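Peptidoglycan D,D-transpeptidase FtsI (Yersinia pestis, PDB 6SYN) is a class B penicillin-binding protein that cross-links peptidoglycan by D,D-transpeptidation, probably serving septal wall synthesis during cell division. Local coordinates at residues A[33-38]-A[107-112]; A[220-225]-A[241-246]. One frame throughout, in Å; residues are numbered along the deposited sequence.

Interaction 1 of 2, residues A[33-38]-A[107-112]; sequences VNAVWA and RQESRR
V33 and A35 pair with E109 and R107 through four backbone hydrogen bonds, two for each hydrogen-bonded antiparallel pair. V33 N gives to E109 O at 2.8 Å, and E109 N returns the bond to V33 O at 2.9 Å. One step along, A35 N reaches R107 O at 2.9 Å, while R107 N meets A35 O at a longer 3.2 Å. N34 and Q108 form the non-hydrogen-bonded pair between them. N34 has its backbone partner V88 on strand 82-88, so 33-38 is bonded along both edges. The two segment axes run 113° apart, so the strands diverge strongly from a straight antiparallel course although the three bridges are antiparallel.

The charged side chains lie on the face of V33 and A35. R107 NE forms a salt bridge with E109 OE1, two residues on in its own strand, at 2.9 Å, approaching from above the carboxylate plane, with NH2 adding a weak second bond to the same oxygen. That oxygen also rests against the methyl of A35. With CG between the backbone N and the carbonyl carbon (chi1 70°), R107 brings CG to 3.7 Å from W37 NE1; the extended chain beyond carries NE on to E109. Its CZ stands 4.8 Å from the centroid of the W37 five-membered ring, 23° off the normal: a cation-pi contact over one face. H105 and F81 also stack with this indole.

At the far end, V33 CG2 packs on R111 CB at 3.9 Å. On the other face, the N34 and Q108 side chains lie alongside each other, pointing the same way, without an amide-amide bond.

The chemistry implies a backbone pairing with all four of its donors satisfied, reinforced on one face by a guanidinium shared between a carboxylate and an indole, which probably limits its rotation.

Interaction 2 of 2, residues A[220-225]-A[241-246]; sequences MANSPS and NRAITD
The N241 carboxamide is approached on both faces at its oxygen: N222 ND2 comes to N241 OD1 from one side at 3.0 Å, and A243 N from the opposite side at 3.3 Å. Both donors stand well out of the carbonyl plane, by 52° and 40° respectively, so neither lies on a lone pair. The other end of this amide, ND2, points to M220 SD at 3.3 Å, a weak hydrogen bond to sulfur. N222 and N241 cross at about a right angle, with their amide planes 73° apart. N222 uses its own oxygen too: OD1 accepts weakly from A243 N at 3.3 Å and leans on R242 CB. A243 N is thus divided between two side-chain oxygens, one from each segment.

Beside these polar groups lies an apolar patch. M220, with CG anti to the backbone N, extends from the strand so that CG packs on A243 CB at 3.7 Å; the chain then bends at its third torsion and brings CE to I244 CG2 at 4.1 Å. R242 sends its guanidinium to D246, where NH1 meets the syn lone pair of OD2 at 3.0 Å. R240 pairs with D246 OD1, giving the carboxylate a second basic partner.

The A243 N bond to N241 OD1 makes N241 the N-cap of the short helix 242-245. N222 on edge strand 217-223 donates directly to that same capping oxygen, tying the helix start to the strand. The buried contact thus sets the N-terminus of helix 242-245 against edge strand 217-223 of the five-stranded antiparallel sheet of the penicillin-binding transpeptidase fold.

In the fold
Interactions 1 and 2 follow one another along the chain without touching: their centres are about 30 Å apart and their nearest atoms about 15 Å. The centre of interaction 1 lies about 33 Å from the centre of the chain, in the dimerisation domain; that of interaction 2 lies only about 4 Å from it, in the transpeptidase domain. Neither includes a residue of the CB9 pocket. Strand 217-223 of interaction 2 is at one edge of the five-stranded sheet, whereas strand 437-446, which supplies the pocket residues T440, G441, T442 and K444, is at the other. The strand of interaction 2 therefore belongs to the same sheet as part of the pocket, while interaction 1 belongs to a separate one.

Interaction 1 of 2, residues A[33-38]-A[107-112]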
# COMPACT_ATOMS: atom_id res chain seq x y z
N VAL A 33 27.47 7.64 -16.84
CA VAL A 33 28.27 6.41 -16.57
C VAL A 33 28.84 5.87 -17.89
O VAL A 33 28.38 6.32 -18.96
CB VAL A 33 27.42 5.33 -15.87
CG1 VAL A 33 26.92 5.80 -14.51
CG2 VAL A 33 26.25 4.87 -16.74
N ASN A 34 29.81 4.96 -17.78
CA ASN A 34 30.17 3.98 -18.84
C ASN A 34 29.50 2.65 -18.44
O ASN A 34 29.68 2.24 -17.27
CB ASN A 34 31.68 3.83 -19.02
CG ASN A 34 32.44 5.13 -18.89
OD1 ASN A 34 33.53 5.16 -18.31
ND2 ASN A 34 31.89 6.21 -19.42
N ALA A 35 28.74 2.04 -19.35
CA ALA A 35 27.97 0.80 -19.12
C ALA A 35 28.48 -0.29 -20.06
O ALA A 35 29.01 0.05 -21.14
CB ALA A 35 26.50 1.06 -19.33
N VAL A 36 28.33 -1.55 -19.66
CA VAL A 36 28.76 -2.74 -20.45
C VAL A 36 27.50 -3.52 -20.84
O VAL A 36 26.74 -3.94 -19.94
CB VAL A 36 29.76 -3.63 -19.68
CG1 VAL A 36 30.13 -4.88 -20.47
CG2 VAL A 36 31.01 -2.85 -19.31
N TRP A 37 27.29 -3.67 -22.15
CA TRP A 37 26.17 -4.45 -22.72
C TRP A 37 26.73 -5.45 -23.72
O TRP A 37 27.84 -5.23 -24.23
CB TRP A 37 25.12 -3.52 -23.33
CG TRP A 37 25.58 -2.68 -24.47
CD1 TRP A 37 26.26 -1.49 -24.41
CD2 TRP A 37 25.35 -2.92 -25.87
NE1 TRP A 37 26.47 -1.00 -25.66
CE2 TRP A 37 25.92 -1.85 -26.58
CE3 TRP A 37 24.71 -3.95 -26.58
CZ2 TRP A 37 25.89 -1.78 -27.97
CZ3 TRP A 37 24.68 -3.88 -27.95
CH2 TRP A 37 25.26 -2.81 -28.64
N ALA A 38 26.01 -6.55 -23.92
CA ALA A 38 26.32 -7.59 -24.93
C ALA A 38 25.24 -7.53 -26.01
O ALA A 38 24.08 -7.25 -25.66
CB ALA A 38 26.40 -8.95 -24.28
N ARG A 107 29.59 1.78 -23.74
CA ARG A 107 29.04 3.09 -24.17
C ARG A 107 28.77 3.97 -22.93
O ARG A 107 28.37 3.42 -21.88
CB ARG A 107 27.78 2.93 -25.04
CG ARG A 107 26.53 2.42 -24.33
CD ARG A 107 25.26 2.82 -25.06
NE ARG A 107 24.05 2.55 -24.28
CZ ARG A 107 23.03 1.80 -24.67
NH1 ARG A 107 23.01 1.23 -25.87
NH2 ARG A 107 21.99 1.62 -23.86
N GLN A 108 29.03 5.27 -23.06
CA GLN A 108 28.63 6.32 -22.08
C GLN A 108 27.12 6.54 -22.22
O GLN A 108 26.65 6.69 -23.37
CB GLN A 108 29.43 7.60 -22.32
CG GLN A 108 30.93 7.39 -22.19
CD GLN A 108 31.75 8.64 -22.36
OE1 GLN A 108 31.34 9.73 -21.98
NE2 GLN A 108 32.93 8.48 -22.93
N GLU A 109 26.39 6.51 -21.10
CA GLU A 109 24.93 6.78 -21.06
C GLU A 109 24.59 7.42 -19.72
O GLU A 109 25.51 7.62 -18.90
CB GLU A 109 24.12 5.49 -21.28
CG GLU A 109 24.39 4.40 -20.26
CD GLU A 109 23.57 3.14 -20.44
OE1 GLU A 109 23.87 2.36 -21.36
OE2 GLU A 109 22.62 2.94 -19.65
N SER A 110 23.31 7.76 -19.53
CA SER A 110 22.74 8.24 -18.25
C SER A 110 22.05 7.04 -17.58
O SER A 110 21.21 6.41 -18.24
CB SER A 110 21.81 9.40 -18.47
OG SER A 110 20.86 9.51 -17.42
N ARG A 111 22.46 6.71 -16.36
CA ARG A 111 21.86 5.61 -15.57
C ARG A 111 20.75 6.22 -14.71
O ARG A 111 21.06 7.12 -13.91
CB ARG A 111 22.91 4.91 -14.71
CG ARG A 111 22.36 3.75 -13.91
CD ARG A 111 23.41 3.09 -13.04
NE ARG A 111 22.82 2.05 -12.21
CZ ARG A 111 23.49 1.27 -11.37
NH1 ARG A 111 24.80 1.40 -11.23
NH2 ARG A 111 22.85 0.35 -10.68
N ARG A 112 19.51 5.77 -14.90
CA ARG A 112 18.40 6.12 -13.99
C ARG A 112 18.67 5.40 -12.67
O ARG A 112 18.45 4.18 -12.61
CB ARG A 112 17.06 5.77 -14.63
CG ARG A 112 15.88 6.59 -14.13
CD ARG A 112 16.21 8.06 -13.94
NE ARG A 112 15.02 8.82 -13.64
CZ ARG A 112 14.97 10.14 -13.49
NH1 ARG A 112 13.81 10.72 -13.21
NH2 ARG A 112 16.06 10.88 -13.63

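Interaction 2 of 2, residues A[220-225]-A[241-246]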
# COMPACT_ATOMS: atom_id res chain seq x y z
N MET A 220 3.64 4.97 0.95
CA MET A 220 2.93 3.89 0.22
C MET A 220 3.93 2.77 -0.09
O MET A 220 4.69 2.90 -1.08
CB MET A 220 2.33 4.44 -1.08
CG MET A 220 1.41 3.47 -1.79
SD MET A 220 0.98 4.07 -3.44
CE MET A 220 -0.64 4.77 -3.12
N ALA A 221 3.94 1.71 0.72
CA ALA A 221 4.93 0.61 0.66
C ALA A 221 4.22 -0.74 0.48
O ALA A 221 3.05 -0.87 0.89
CB ALA A 221 5.79 0.61 1.89
N ASN A 222 4.92 -1.69 -0.13
CA ASN A 222 4.46 -3.08 -0.36
C ASN A 222 5.62 -4.03 -0.06
O ASN A 222 6.78 -3.68 -0.35
CB ASN A 222 3.98 -3.30 -1.80
CG ASN A 222 3.04 -2.22 -2.28
OD1 ASN A 222 1.86 -2.23 -1.93
ND2 ASN A 222 3.55 -1.30 -3.08
N SER A 223 5.31 -5.18 0.52
CA SER A 223 6.22 -6.34 0.65
C SER A 223 5.50 -7.56 0.08
O SER A 223 4.36 -7.81 0.46
CB SER A 223 6.64 -6.55 2.07
OG SER A 223 7.55 -7.63 2.18
N PRO A 224 6.12 -8.34 -0.84
CA PRO A 224 7.51 -8.14 -1.26
C PRO A 224 7.75 -6.97 -2.23
O PRO A 224 6.83 -6.56 -2.92
CB PRO A 224 7.82 -9.45 -1.99
CG PRO A 224 6.50 -9.84 -2.59
CD PRO A 224 5.49 -9.49 -1.51
N SER A 225 8.98 -6.47 -2.26
CA SER A 225 9.42 -5.40 -3.19
C SER A 225 10.40 -6.01 -4.20
O SER A 225 10.34 -7.24 -4.41
CB SER A 225 10.01 -4.23 -2.46
OG SER A 225 9.98 -3.06 -3.27
N ASN A 241 2.13 -2.26 -8.08
CA ASN A 241 1.91 -1.55 -6.79
C ASN A 241 0.61 -2.09 -6.18
O ASN A 241 -0.47 -1.61 -6.58
CB ASN A 241 1.87 -0.04 -7.03
CG ASN A 241 1.77 0.78 -5.77
OD1 ASN A 241 1.56 0.24 -4.68
ND2 ASN A 241 1.91 2.09 -5.90
N ARG A 242 0.71 -3.05 -5.26
CA ARG A 242 -0.46 -3.74 -4.65
C ARG A 242 -1.42 -2.72 -4.01
O ARG A 242 -2.62 -3.00 -4.00
CB ARG A 242 0.00 -4.78 -3.62
CG ARG A 242 0.63 -6.02 -4.23
CD ARG A 242 0.96 -7.08 -3.20
NE ARG A 242 1.29 -8.38 -3.77
CZ ARG A 242 0.53 -9.47 -3.72
NH1 ARG A 242 -0.65 -9.45 -3.12
NH2 ARG A 242 0.95 -10.59 -4.27
N ALA A 243 -0.91 -1.58 -3.52
CA ALA A 243 -1.70 -0.53 -2.83
C ALA A 243 -2.78 0.05 -3.75
O ALA A 243 -3.80 0.53 -3.21
CB ALA A 243 -0.78 0.55 -2.31
N ILE A 244 -2.57 0.01 -5.07
CA ILE A 244 -3.54 0.52 -6.08
C ILE A 244 -4.10 -0.62 -6.96
O ILE A 244 -5.05 -0.33 -7.72
CB ILE A 244 -2.93 1.66 -6.94
CG1 ILE A 244 -1.60 1.28 -7.60
CG2 ILE A 244 -2.80 2.93 -6.11
CD1 ILE A 244 -1.24 2.14 -8.79
N THR A 245 -3.57 -1.85 -6.88
CA THR A 245 -4.01 -2.95 -7.79
C THR A 245 -4.68 -4.09 -7.02
O THR A 245 -5.71 -4.59 -7.50
CB THR A 245 -2.87 -3.44 -8.70
OG1 THR A 245 -1.94 -4.19 -7.91
CG2 THR A 245 -2.15 -2.32 -9.42
N ASP A 246 -4.13 -4.53 -5.89
CA ASP A 246 -4.88 -5.46 -5.00
C ASP A 246 -6.21 -4.78 -4.68
O ASP A 246 -6.18 -3.64 -4.16
CB ASP A 246 -4.16 -5.78 -3.69
CG ASP A 246 -3.11 -6.88 -3.77
OD1 ASP A 246 -3.11 -7.66 -4.75
OD2 ASP A 246 -2.30 -6.96 -2.82